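PDB 3TC3: UV damage endonuclease from Sulfolobus acidocaldarius, which probably cuts damaged DNA as a manganese-binding, TIM-barrel endonuclease of DNA excision repair. Local coordinates for residues V54-L59 with S101-D106; N82-A87 with A147-S152; Q124-N129 with M141-H146; R176-F181 with C206-E211. All blocks are in the same frame, centred on the assembly; numbering follows the deposited sequence. Where two conformers were deposited one is given.

The fold is a closed barrel of eight parallel strands, with the four contacts round its outside. The segments of interactions 1 and 2 alternate along the chain and touch, centres about 10 Å apart. Interaction 3 lies between the segments of interaction 2; interaction 4 comes last. Interactions 2 and 3 (centres about 12 Å apart) share helix 133-153, and Tyr145 OH probably hydrogen-bonds with Ile84 N. Between interactions 3 and 4 (centres about 15 Å apart), Asn129 O and Leu128 O probably accept hydrogen bonds from Arg176 NE and Asn180 ND2. The centres of interactions 1 and 4 are about 34 Å apart, across the chain's centre. Together they join helices and loops around the metal-binding core.

Interaction 1 (V54-L59 with S101-D106); sequences VSSSNL and SHILGD
Ser56 meets helix 101-113 at the edge of this contact, where its OG lies 4.3 Å from Ile103 CD1. The hydroxyl makes its hydrogen bond within its own helix, to the carbonyl O of Leu52. Its touch on Ile103 is a loose one. Three residues on, Leu59 carries most of the contact from its side. Its CB sits 4.0 Å from Ile103 CG2, the methyl on the short branch of that side chain. Its two methyls go to a different neighbour. Leu59 CD2 is 3.7 Å from Leu104 CD2, and Leu59 CD1 approaches the same methyl at 3.9 Å. One methyl of Leu104 thus touches both ends of the fork, and the two leucine side chains cross obliquely. In Leu104, CG stands beside the backbone N (chi1 -64°), which brings CD2 round to Leu59 although the CB bond does not aim at it.

The segments run nearly the same way, with an angle of 23° between them. The segment axes come no closer than 10.7 Å, so only side chains bridge the gap. Leu104 also touches Leu149 and Met153 of helix 133-153, and Leu59 reaches Met153 as well. The contact therefore continues into a third helix. No hydrogen bond crosses between the two segments. Cohesion here is apolar, resting on methyl packing, while the hydroxyl of Ser56 bonds within its own helix.

Interaction 2 (N82-A87 with A147-S152); sequences NTIPLA and ADLLDS
Leu149 spreads its two methyls over two consecutive residues of the loop 82-87. Leu149 CD2 lies 4.0 Å from Thr83 CB and 4.1 Å from the methyl Thr83 CG2. Leu149 CD1 lies 4.0 Å from Ile84 CG1. Leu149 reaches across because its CG is trans to the backbone N (chi1 -180°), which carries the fork out from helix 133-153. Its side chain crosses that of Thr83 at about a right angle and meets Ile84 at a slant.

Thr83 uses its two branches differently. CG2 faces the leucine methyl, while OG1 is hydrogen-bonded to the carbonyl O of Ser80. The carbonyl of Thr83 is also held, by Asn58 ND2 of helix 48-71. Ile84 starts a type II turn that ends at Ala87. The closing bond, from Ala87 N to Ile84 O, is weak at 3.3 Å. On the helix, Ser152 OG donates to Leu149 O at 2.7 Å. The serine hydroxyl thus bonds back onto its own helix, tilted 19° from the carbonyl plane.

Trp96 touches both Ile84 and Leu149, adding an aromatic wall beside the pair. All three residues that touch across the contact are buried. The arrangement is that of a beta-alpha loop of a TIM barrel: it follows strand 76-78 and packs between helix 48-71 and helix 133-153.

Interaction 3 (Q124-N129 with M141-H146); sequences QYVVLN and MELKYH
Apolar packing accounts for the whole meeting of Val126 and Leu128 with helix 133-153. Val126 divides its methyls between neighbouring helix residues. Val126 CG1, extended away from the backbone N (chi1 174°), lies 4.0 Å from both Leu143 CG and Leu143 CD1. Val126 CG2 rests on the aliphatic part of Glu142, 3.8 Å from Glu142 CG, and the two side chains cross at about a right angle. Leu128 CD1 adds a looser touch on Leu143 CD1 at 4.5 Å. Val126 and Leu143 both also pack on Ile161 of strand 158-162.

The hydrogen bonds are made by Glu142 and His146, none of them across the contact. The Glu142 chain bends at chi2, which takes its carboxylate away from Val126. OE1 is bonded to Ser88 OG. Glu142 O is gripped twice by His146. His146 ND1 donates to Glu142 O at 2.8 Å with an N-H...O angle of 164°. This donor stands above the carbonyl plane, 43° out of it, and His146 N donates from the opposite face. His146 NE2 is bonded to Ser81 OG, so both ring nitrogens are engaged and the ring's rotation is fixed.

Glu142 therefore plays two parts: its methylenes serve the apolar contact, while its O and OE1 are bonded away from Val126.

Interaction 4 (R176-F181 with C206-E211); sequences RFIENF and CLWISE
The rings of Phe177 and Trp208 each receive an isoleucine from the other helix at a slant. Two methyls of Ile209 come up to the CD1-CE1 side of the Phe177 ring. Ile209 CD1 lies 3.9 Å from Phe177 CD1, and Ile209 CG2 lies 3.9 Å from Phe177 CE1. The two side chains cross at about a right angle. Phe177 has CG opposite its backbone N (chi1 179°), which swings the ring out toward Ile209.

The second ring contact is closer. Ile178 CD1 stands 3.6 Å from CZ3 of Trp208, at the six-membered end of the indole. These side chains also cross at about a right angle. Trp208 has a cation-pi partner as well, Arg212 one turn on. Ile178 and Ile209 close the middle, with CG1 of Ile178 4.3 Å from CG2 of Ile209.

The axes of the two segments approach to 10.7 Å, with 37° between their directions. Phe177 and Ile209 both pack against Ile194 of strand 192-195, which ends in the manganese ligand Glu195. The arrangement is that of neighbouring outer helices of a TIM barrel, packed together over strand 192-195.

Interaction 1 (V54-L59 with S101-D106)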
loop_
_atom_site.group_PDB
_atom_site.type_symbol
_atom_site.label_atom_id
_atom_site.label_comp_id
_atom_site.label_asym_id
_atom_site.label_seq_id
_atom_site.Cartn_x
_atom_site.Cartn_y
_atom_site.Cartn_z
ATOM N N VAL A 54 3.884 7.860 20.809
ATOM C CA VAL A 54 3.247 8.158 19.522
ATOM C C VAL A 54 2.793 6.849 18.861
ATOM O O VAL A 54 1.764 6.851 18.260
ATOM C CB VAL A 54 4.180 9.004 18.650
ATOM C CG1 VAL A 54 3.595 9.253 17.222
ATOM C CG2 VAL A 54 4.519 10.313 19.362
ATOM N N SER A 55 3.535 5.741 19.041
ATOM C CA SER A 55 3.028 4.442 18.554
ATOM C C SER A 55 1.693 4.056 19.203
ATOM O O SER A 55 0.762 3.658 18.508
ATOM C CB SER A 55 4.074 3.346 18.767
ATOM O OG SER A 55 5.341 3.648 18.142
ATOM N N SER A 56 1.599 4.179 20.547
ATOM C CA SER A 56 0.357 3.894 21.185
ATOM C C SER A 56 -0.779 4.775 20.657
ATOM O O SER A 56 -1.891 4.274 20.511
ATOM C CB SER A 56 0.501 3.997 22.729
ATOM O OG SER A 56 1.331 2.944 23.148
ATOM N N SER A 57 -0.545 6.072 20.471
ATOM C CA SER A 57 -1.669 6.894 20.072
ATOM C C SER A 57 -2.008 6.535 18.626
ATOM O O SER A 57 -3.199 6.480 18.278
ATOM C CB SER A 57 -1.479 8.398 20.169
ATOM O OG SER A 57 -0.234 8.884 19.660
ATOM N N ASN A 58 -1.004 6.288 17.811
ATOM C CA ASN A 58 -1.329 5.890 16.435
ATOM C C ASN A 58 -2.168 4.627 16.391
ATOM O O ASN A 58 -3.100 4.505 15.557
ATOM C CB ASN A 58 -0.051 5.668 15.596
ATOM C CG ASN A 58 0.644 6.964 15.123
ATOM O OD1 ASN A 58 0.016 8.044 14.990
ATOM N ND2 ASN A 58 1.908 6.824 14.694
ATOM N N LEU A 59 -1.782 3.651 17.202
ATOM C CA LEU A 59 -2.405 2.370 17.150
ATOM C C LEU A 59 -3.848 2.476 17.695
ATOM O O LEU A 59 -4.751 1.779 17.228
ATOM C CB LEU A 59 -1.566 1.347 17.885
ATOM C CG LEU A 59 -0.264 0.959 17.147
ATOM C CD1 LEU A 59 0.735 0.301 18.113
ATOM C CD2 LEU A 59 -0.602 -0.022 16.009
ATOM N N SER A 101 2.468 -5.481 22.399
ATOM C CA SER A 101 1.957 -6.753 21.865
ATOM C C SER A 101 0.441 -6.796 22.036
ATOM O O SER A 101 -0.263 -7.337 21.199
ATOM C CB SER A 101 2.552 -8.001 22.570
ATOM O OG SER A 101 2.362 -7.825 23.953
ATOM N N HIS A 102 -0.050 -6.259 23.150
ATOM C CA HIS A 102 -1.480 -6.208 23.478
ATOM C C HIS A 102 -2.346 -5.601 22.395
ATOM O O HIS A 102 -3.242 -6.236 21.798
ATOM C CB HIS A 102 -1.626 -5.390 24.764
ATOM C CG HIS A 102 -0.522 -4.350 24.943
ATOM N ND1 HIS A 102 -0.588 -3.112 24.396
ATOM C CD2 HIS A 102 0.683 -4.408 25.642
ATOM C CE1 HIS A 102 0.504 -2.419 24.739
ATOM N NE2 HIS A 102 1.281 -3.210 25.501
ATOM N N ILE A 103 -2.095 -4.307 22.165
ATOM C CA ILE A 103 -2.850 -3.508 21.208
ATOM C C ILE A 103 -2.606 -4.060 19.796
ATOM O O ILE A 103 -3.540 -4.089 19.007
ATOM C CB ILE A 103 -2.496 -1.978 21.277
ATOM C CG1 ILE A 103 -2.541 -1.471 22.757
ATOM C CG2 ILE A 103 -3.451 -1.134 20.358
ATOM C CD1 ILE A 103 -1.553 -0.312 23.119
ATOM N N LEU A 104 -1.350 -4.471 19.495
ATOM C CA LEU A 104 -1.051 -5.064 18.158
ATOM C C LEU A 104 -1.856 -6.343 17.870
ATOM O O LEU A 104 -2.474 -6.471 16.783
ATOM C CB LEU A 104 0.457 -5.247 17.971
ATOM C CG LEU A 104 1.268 -3.955 17.966
ATOM C CD1 LEU A 104 2.803 -4.168 18.179
ATOM C CD2 LEU A 104 1.001 -3.276 16.500
ATOM N N GLY A 105 -1.880 -7.267 18.824
ATOM C CA GLY A 105 -2.695 -8.461 18.705
ATOM C C GLY A 105 -4.187 -8.144 18.583
ATOM O O GLY A 105 -4.893 -8.790 17.817
ATOM N N ASP A 106 -4.669 -7.139 19.317
ATOM C CA ASP A 106 -6.085 -6.760 19.353
ATOM C C ASP A 106 -6.530 -6.249 17.966
ATOM O O ASP A 106 -7.594 -6.667 17.459
ATOM C CB ASP A 106 -6.326 -5.691 20.418
ATOM C CG ASP A 106 -7.716 -5.086 20.348
ATOM O OD1 ASP A 106 -8.697 -5.763 20.720
ATOM O OD2 ASP A 106 -7.890 -3.908 19.948
#

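Interaction 2 (N82-A87 with A147-S152)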
loop_
_atom_site.group_PDB
_atom_site.type_symbol
_atom_site.label_atom_id
_atom_site.label_comp_id
_atom_site.label_asym_id
_atom_site.label_seq_id
_atom_site.Cartn_x
_atom_site.Cartn_y
_atom_site.Cartn_z
ATOM N N ASN A 82 3.991 5.315 9.133
ATOM C CA ASN A 82 4.446 6.050 10.361
ATOM C C ASN A 82 3.963 5.396 11.618
ATOM O O ASN A 82 4.247 5.908 12.741
ATOM C CB ASN A 82 3.902 7.503 10.297
ATOM C CG ASN A 82 4.513 8.301 9.271
ATOM O OD1 ASN A 82 5.618 8.019 8.800
ATOM N ND2 ASN A 82 3.849 9.454 8.954
ATOM N N THR A 83 3.246 4.262 11.557
ATOM C CA THR A 83 2.577 3.668 12.744
ATOM C C THR A 83 3.575 3.597 13.920
ATOM O O THR A 83 3.228 4.080 15.012
ATOM C CB THR A 83 2.023 2.269 12.438
ATOM O OG1 THR A 83 0.912 2.485 11.527
ATOM C CG2 THR A 83 1.483 1.573 13.694
ATOM N N ILE A 84 4.729 2.988 13.673
ATOM C CA ILE A 84 5.809 3.030 14.721
ATOM C C ILE A 84 6.891 4.025 14.192
ATOM O O ILE A 84 7.653 3.696 13.293
ATOM C CB ILE A 84 6.478 1.686 14.858
ATOM C CG1 ILE A 84 5.457 0.566 15.050
ATOM C CG2 ILE A 84 7.569 1.774 16.059
ATOM C CD1 ILE A 84 4.573 0.684 16.352
ATOM N N PRO A 85 6.924 5.275 14.684
ATOM C CA PRO A 85 7.834 6.241 14.100
ATOM C C PRO A 85 9.304 5.912 14.108
ATOM O O PRO A 85 9.747 5.538 15.203
ATOM C CB PRO A 85 7.553 7.498 14.936
ATOM C CG PRO A 85 6.207 7.361 15.405
ATOM C CD PRO A 85 6.115 5.850 15.767
ATOM N N LEU A 86 10.028 6.114 12.989
ATOM C CA LEU A 86 11.475 5.885 12.926
ATOM C C LEU A 86 11.913 4.440 13.183
ATOM O O LEU A 86 13.102 4.165 13.377
ATOM C CB LEU A 86 12.267 6.842 13.883
ATOM C CG LEU A 86 12.030 8.320 13.584
ATOM C CD1 LEU A 86 12.588 9.079 14.831
ATOM C CD2 LEU A 86 12.784 8.640 12.256
ATOM N N ALA A 87 10.974 3.484 13.034
ATOM C CA ALA A 87 11.276 2.075 13.361
ATOM C C ALA A 87 12.451 1.449 12.643
ATOM O O ALA A 87 13.096 0.546 13.204
ATOM C CB ALA A 87 10.023 1.190 13.129
ATOM N N ALA A 147 7.218 -5.794 7.572
ATOM C CA ALA A 147 6.889 -7.223 7.811
ATOM C C ALA A 147 6.760 -7.431 9.308
ATOM O O ALA A 147 5.836 -8.157 9.752
ATOM C CB ALA A 147 8.002 -8.055 7.271
ATOM N N ASP A 148 7.658 -6.856 10.089
ATOM C CA ASP A 148 7.532 -7.039 11.556
ATOM C C ASP A 148 6.173 -6.503 12.062
ATOM O O ASP A 148 5.615 -7.036 13.053
ATOM C CB ASP A 148 8.671 -6.296 12.286
ATOM C CG ASP A 148 10.030 -7.003 12.161
ATOM O OD1 ASP A 148 10.064 -8.155 11.699
ATOM O OD2 ASP A 148 11.018 -6.348 12.511
ATOM N N LEU A 149 5.762 -5.326 11.541
ATOM C CA LEU A 149 4.503 -4.729 12.044
ATOM C C LEU A 149 3.328 -5.678 11.756
ATOM O O LEU A 149 2.511 -6.012 12.653
ATOM C CB LEU A 149 4.279 -3.331 11.451
ATOM C CG LEU A 149 3.012 -2.631 11.919
ATOM C CD1 LEU A 149 3.142 -2.326 13.451
ATOM C CD2 LEU A 149 2.751 -1.400 11.120
ATOM N N LEU A 150 3.235 -6.144 10.534
ATOM C CA LEU A 150 2.195 -7.091 10.103
ATOM C C LEU A 150 2.315 -8.414 10.904
ATOM O O LEU A 150 1.264 -8.951 11.370
ATOM C CB LEU A 150 2.320 -7.306 8.598
ATOM C CG LEU A 150 2.029 -5.943 7.841
ATOM C CD1 LEU A 150 2.329 -6.182 6.346
ATOM C CD2 LEU A 150 0.593 -5.501 7.974
ATOM N N ASP A 151 3.564 -8.896 11.119
ATOM C CA ASP A 151 3.728 -10.100 11.931
ATOM C C ASP A 151 3.224 -9.875 13.336
ATOM O O ASP A 151 2.647 -10.786 13.951
ATOM C CB ASP A 151 5.191 -10.435 12.007
ATOM C CG ASP A 151 5.751 -11.152 10.818
ATOM O OD1 ASP A 151 5.023 -11.633 9.945
ATOM O OD2 ASP A 151 7.000 -11.277 10.806
ATOM N N SER A 152 3.450 -8.719 13.925
ATOM C CA SER A 152 3.078 -8.456 15.313
ATOM C C SER A 152 1.587 -8.410 15.468
ATOM O O SER A 152 1.076 -8.682 16.584
ATOM C CB SER A 152 3.709 -7.136 15.791
ATOM O OG SER A 152 3.010 -5.972 15.303
#

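Interaction 3 (Q124-N129 with M141-H146)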
loop_
_atom_site.group_PDB
_atom_site.type_symbol
_atom_site.label_atom_id
_atom_site.label_comp_id
_atom_site.label_asym_id
_atom_site.label_seq_id
_atom_site.Cartn_x
_atom_site.Cartn_y
_atom_site.Cartn_z
ATOM N N GLN A 124 8.873 6.187 -1.474
ATOM C CA GLN A 124 9.983 6.419 -2.365
ATOM C C GLN A 124 11.313 6.123 -1.781
ATOM O O GLN A 124 12.219 5.837 -2.563
ATOM C CB GLN A 124 9.934 7.928 -2.821
ATOM C CG GLN A 124 11.314 8.560 -3.005
ATOM C CD GLN A 124 11.226 9.852 -3.728
ATOM O OE1 GLN A 124 10.887 10.865 -3.124
ATOM N NE2 GLN A 124 11.483 9.825 -5.025
ATOM N N TYR A 125 11.503 6.118 -0.456
ATOM C CA TYR A 125 12.860 5.782 -0.062
ATOM C C TYR A 125 13.207 4.290 -0.046
ATOM O O TYR A 125 14.408 3.997 0.070
ATOM C CB TYR A 125 13.438 6.526 1.115
ATOM C CG TYR A 125 13.329 8.065 0.888
ATOM C CD1 TYR A 125 14.110 8.760 -0.117
ATOM C CD2 TYR A 125 12.373 8.803 1.604
ATOM C CE1 TYR A 125 13.960 10.118 -0.328
ATOM C CE2 TYR A 125 12.242 10.173 1.408
ATOM C CZ TYR A 125 13.006 10.824 0.454
ATOM O OH TYR A 125 12.811 12.196 0.340
ATOM N N VAL A 126 12.230 3.433 -0.260
ATOM C CA VAL A 126 12.597 2.039 -0.532
ATOM C C VAL A 126 12.938 1.910 -2.028
ATOM O O VAL A 126 12.074 2.033 -2.900
ATOM C CB VAL A 126 11.436 1.098 -0.109
ATOM C CG1 VAL A 126 11.701 -0.382 -0.521
ATOM C CG2 VAL A 126 11.349 1.242 1.381
ATOM N N VAL A 127 14.205 1.571 -2.246
ATOM C CA VAL A 127 14.699 1.411 -3.649
ATOM C C VAL A 127 15.433 0.077 -3.668
ATOM O O VAL A 127 16.664 -0.008 -3.496
ATOM C CB VAL A 127 15.679 2.557 -4.055
ATOM C CG1 VAL A 127 15.928 2.351 -5.561
ATOM C CG2 VAL A 127 15.032 3.933 -3.757
ATOM N N LEU A 128 14.646 -0.991 -3.864
ATOM C CA LEU A 128 15.187 -2.352 -3.619
ATOM C C LEU A 128 16.240 -2.650 -4.681
ATOM O O LEU A 128 17.140 -3.453 -4.404
ATOM C CB LEU A 128 14.019 -3.377 -3.656
ATOM C CG LEU A 128 14.582 -4.827 -3.491
ATOM C CD1 LEU A 128 15.196 -5.049 -2.086
ATOM C CD2 LEU A 128 13.342 -5.688 -3.594
ATOM N N ASN A 129 16.124 -2.002 -5.858
ATOM C CA ASN A 129 17.072 -2.285 -6.950
ATOM C C ASN A 129 18.114 -1.186 -7.080
ATOM O O ASN A 129 18.755 -0.970 -8.154
ATOM C CB ASN A 129 16.314 -2.411 -8.267
ATOM C CG ASN A 129 15.828 -1.080 -8.779
ATOM O OD1 ASN A 129 15.766 -0.087 -8.046
ATOM N ND2 ASN A 129 15.621 -1.011 -10.117
ATOM N N MET A 141 15.917 -2.766 5.545
ATOM C CA MET A 141 15.554 -2.399 6.940
ATOM C C MET A 141 14.139 -1.847 7.017
ATOM O O MET A 141 13.375 -2.242 7.955
ATOM C CB MET A 141 16.581 -1.461 7.630
ATOM C CG MET A 141 17.881 -2.167 7.819
ATOM S SD MET A 141 17.887 -3.719 8.848
ATOM C CE MET A 141 17.342 -5.222 7.766
ATOM N N GLU A 142 13.783 -0.959 6.065
ATOM C CA GLU A 142 12.414 -0.409 6.099
ATOM C C GLU A 142 11.381 -1.520 5.809
ATOM O O GLU A 142 10.324 -1.586 6.435
ATOM C CB GLU A 142 12.380 0.762 5.133
ATOM C CG GLU A 142 11.054 1.523 5.134
ATOM C CD GLU A 142 10.611 2.179 6.430
ATOM O OE1 GLU A 142 11.302 2.184 7.474
ATOM O OE2 GLU A 142 9.528 2.779 6.360
ATOM N N LEU A 143 11.708 -2.362 4.824
ATOM C CA LEU A 143 10.819 -3.521 4.517
ATOM C C LEU A 143 10.683 -4.486 5.691
ATOM O O LEU A 143 9.532 -4.937 5.967
ATOM C CB LEU A 143 11.342 -4.260 3.253
ATOM C CG LEU A 143 11.131 -3.477 1.973
ATOM C CD1 LEU A 143 11.947 -4.177 0.859
ATOM C CD2 LEU A 143 9.671 -3.240 1.609
ATOM N N LYS A 144 11.787 -4.714 6.420
ATOM C CA LYS A 144 11.742 -5.593 7.604
ATOM C C LYS A 144 10.826 -5.005 8.687
ATOM O O LYS A 144 10.010 -5.716 9.272
ATOM C CB LYS A 144 13.164 -5.697 8.156
ATOM C CG LYS A 144 13.124 -6.442 9.452
ATOM C CD LYS A 144 14.521 -6.590 10.044
ATOM C CE LYS A 144 14.460 -7.544 11.283
ATOM N NZ LYS A 144 13.671 -6.935 12.368
ATOM N N TYR A 145 10.837 -3.659 8.879
ATOM C CA TYR A 145 9.877 -3.084 9.826
ATOM C C TYR A 145 8.417 -3.300 9.402
ATOM O O TYR A 145 7.565 -3.590 10.254
ATOM C CB TYR A 145 10.175 -1.537 9.968
ATOM C CG TYR A 145 8.967 -0.665 10.283
ATOM C CD1 TYR A 145 8.128 -0.918 11.376
ATOM C CD2 TYR A 145 8.651 0.436 9.419
ATOM C CE1 TYR A 145 6.964 -0.146 11.626
ATOM C CE2 TYR A 145 7.563 1.221 9.703
ATOM C CZ TYR A 145 6.726 0.917 10.808
ATOM O OH TYR A 145 5.596 1.632 11.059
ATOM N N HIS A 146 8.156 -3.174 8.106
ATOM C CA HIS A 146 6.779 -3.404 7.653
ATOM C C HIS A 146 6.319 -4.832 7.887
ATOM O O HIS A 146 5.221 -5.036 8.355
ATOM C CB HIS A 146 6.657 -3.026 6.155
ATOM C CG HIS A 146 6.636 -1.505 5.926
ATOM N ND1 HIS A 146 7.732 -0.681 6.143
ATOM C CD2 HIS A 146 5.562 -0.669 5.602
ATOM C CE1 HIS A 146 7.336 0.625 5.911
ATOM N NE2 HIS A 146 6.047 0.613 5.570
#

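Interaction 4 (R176-F181 with C206-E211)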
loop_
_atom_site.group_PDB
_atom_site.type_symbol
_atom_site.label_atom_id
_atom_site.label_comp_id
_atom_site.label_asym_id
_atom_site.label_seq_id
_atom_site.Cartn_x
_atom_site.Cartn_y
_atom_site.Cartn_z
ATOM N N ARG A 176 18.515 -6.177 -11.567
ATOM C CA ARG A 176 18.976 -5.825 -10.189
ATOM C C ARG A 176 17.778 -5.981 -9.214
ATOM O O ARG A 176 17.951 -6.489 -8.089
ATOM C CB ARG A 176 19.459 -4.379 -10.015
ATOM C CG ARG A 176 20.802 -4.109 -10.737
ATOM C CD ARG A 176 21.446 -2.786 -10.190
ATOM N NE ARG A 176 20.498 -1.654 -10.133
ATOM C CZ ARG A 176 20.158 -0.920 -11.179
ATOM N NH1 ARG A 176 20.738 -1.136 -12.397
ATOM N NH2 ARG A 176 19.261 0.036 -11.045
ATOM N N PHE A 177 16.577 -5.634 -9.664
ATOM C CA PHE A 177 15.462 -5.821 -8.726
ATOM C C PHE A 177 15.299 -7.289 -8.368
ATOM O O PHE A 177 15.078 -7.657 -7.222
ATOM C CB PHE A 177 14.194 -5.283 -9.371
ATOM C CG PHE A 177 12.979 -5.443 -8.483
ATOM C CD1 PHE A 177 12.268 -6.676 -8.406
ATOM C CD2 PHE A 177 12.536 -4.349 -7.734
ATOM C CE1 PHE A 177 11.218 -6.771 -7.531
ATOM C CE2 PHE A 177 11.467 -4.491 -6.824
ATOM C CZ PHE A 177 10.766 -5.704 -6.754
ATOM N N ILE A 178 15.243 -8.126 -9.405
ATOM C CA ILE A 178 15.070 -9.587 -9.204
ATOM C C ILE A 178 16.219 -10.190 -8.321
ATOM O O ILE A 178 15.909 -10.951 -7.375
ATOM C CB ILE A 178 15.006 -10.309 -10.547
ATOM C CG1 ILE A 178 13.667 -9.935 -11.233
ATOM C CG2 ILE A 178 15.084 -11.847 -10.325
ATOM C CD1 ILE A 178 13.539 -10.460 -12.673
ATOM N N GLU A 179 17.470 -9.762 -8.587
ATOM C CA GLU A 179 18.598 -10.269 -7.799
ATOM C C GLU A 179 18.418 -9.940 -6.314
ATOM O O GLU A 179 18.608 -10.792 -5.471
ATOM C CB GLU A 179 19.942 -9.732 -8.317
ATOM C CG GLU A 179 21.117 -10.571 -7.703
ATOM C CD GLU A 179 22.549 -10.026 -7.741
ATOM O OE1 GLU A 179 22.819 -8.949 -8.305
ATOM O OE2 GLU A 179 23.406 -10.734 -7.147
ATOM N N ASN A 180 18.068 -8.671 -6.035
ATOM C CA ASN A 180 18.020 -8.265 -4.637
ATOM C C ASN A 180 16.749 -8.793 -3.964
ATOM O O ASN A 180 16.761 -9.120 -2.783
ATOM C CB ASN A 180 18.021 -6.723 -4.557
ATOM C CG ASN A 180 19.422 -6.123 -4.975
ATOM O OD1 ASN A 180 20.373 -6.920 -5.121
ATOM N ND2 ASN A 180 19.555 -4.862 -5.188
ATOM N N PHE A 181 15.639 -8.922 -4.754
ATOM C CA PHE A 181 14.458 -9.552 -4.224
ATOM C C PHE A 181 14.747 -10.980 -3.683
ATOM O O PHE A 181 14.254 -11.415 -2.645
ATOM C CB PHE A 181 13.347 -9.642 -5.318
ATOM C CG PHE A 181 12.191 -10.453 -4.893
ATOM C CD1 PHE A 181 11.205 -9.939 -4.021
ATOM C CD2 PHE A 181 12.034 -11.730 -5.438
ATOM C CE1 PHE A 181 10.093 -10.769 -3.588
ATOM C CE2 PHE A 181 10.968 -12.503 -5.040
ATOM C CZ PHE A 181 9.963 -12.041 -4.148
ATOM N N CYS A 206 6.442 -4.678 -15.000
ATOM C CA CYS A 206 6.100 -5.411 -13.755
ATOM C C CYS A 206 5.712 -6.854 -14.035
ATOM O O CYS A 206 6.117 -7.761 -13.274
ATOM C CB CYS A 206 4.957 -4.707 -12.984
ATOM S SG CYS A 206 5.457 -3.069 -12.370
ATOM N N LEU A 207 5.056 -7.082 -15.158
ATOM C CA LEU A 207 4.653 -8.467 -15.508
ATOM C C LEU A 207 5.945 -9.279 -15.814
ATOM O O LEU A 207 6.008 -10.483 -15.506
ATOM C CB LEU A 207 3.754 -8.428 -16.727
ATOM C CG LEU A 207 2.349 -7.897 -16.425
ATOM C CD1 LEU A 207 1.508 -7.799 -17.729
ATOM C CD2 LEU A 207 1.638 -8.788 -15.423
ATOM N N TRP A 208 6.975 -8.613 -16.379
ATOM C CA TRP A 208 8.238 -9.340 -16.703
ATOM C C TRP A 208 8.866 -9.795 -15.415
ATOM O O TRP A 208 9.401 -10.919 -15.312
ATOM C CB TRP A 208 9.102 -8.382 -17.500
ATOM C CG TRP A 208 10.309 -9.041 -18.122
ATOM C CD1 TRP A 208 10.393 -9.629 -19.387
ATOM C CD2 TRP A 208 11.621 -9.235 -17.511
ATOM N NE1 TRP A 208 11.655 -10.112 -19.606
ATOM C CE2 TRP A 208 12.444 -9.887 -18.550
ATOM C CE3 TRP A 208 12.222 -8.871 -16.275
ATOM C CZ2 TRP A 208 13.785 -10.253 -18.297
ATOM C CZ3 TRP A 208 13.604 -9.208 -16.075
ATOM C CH2 TRP A 208 14.326 -9.849 -17.076
ATOM N N ILE A 209 8.881 -8.911 -14.400
ATOM C CA ILE A 209 9.381 -9.272 -13.087
ATOM C C ILE A 209 8.542 -10.402 -12.488
ATOM O O ILE A 209 9.130 -11.387 -12.000
ATOM C CB ILE A 209 9.449 -8.052 -12.133
ATOM C CG1 ILE A 209 10.505 -7.048 -12.607
ATOM C CG2 ILE A 209 9.667 -8.577 -10.668
ATOM C CD1 ILE A 209 10.506 -5.770 -11.760
ATOM N N SER A 210 7.216 -10.267 -12.495
ATOM C CA SER A 210 6.360 -11.264 -11.866
ATOM C C SER A 210 6.578 -12.630 -12.450
ATOM O O SER A 210 6.583 -13.624 -11.702
ATOM C CB SER A 210 4.887 -10.845 -12.041
ATOM O OG SER A 210 4.017 -11.702 -11.317
ATOM N N GLU A 211 6.747 -12.733 -13.786
ATOM C CA GLU A 211 6.874 -14.027 -14.429
ATOM C C GLU A 211 8.078 -14.810 -13.868
ATOM O O GLU A 211 8.022 -16.037 -13.814
ATOM C CB GLU A 211 7.032 -13.830 -15.953
ATOM C CG GLU A 211 7.172 -15.089 -16.664
ATOM C CD GLU A 211 5.807 -15.625 -17.047
ATOM O OE1 GLU A 211 4.795 -14.912 -16.785
ATOM O OE2 GLU A 211 5.751 -16.742 -17.605
#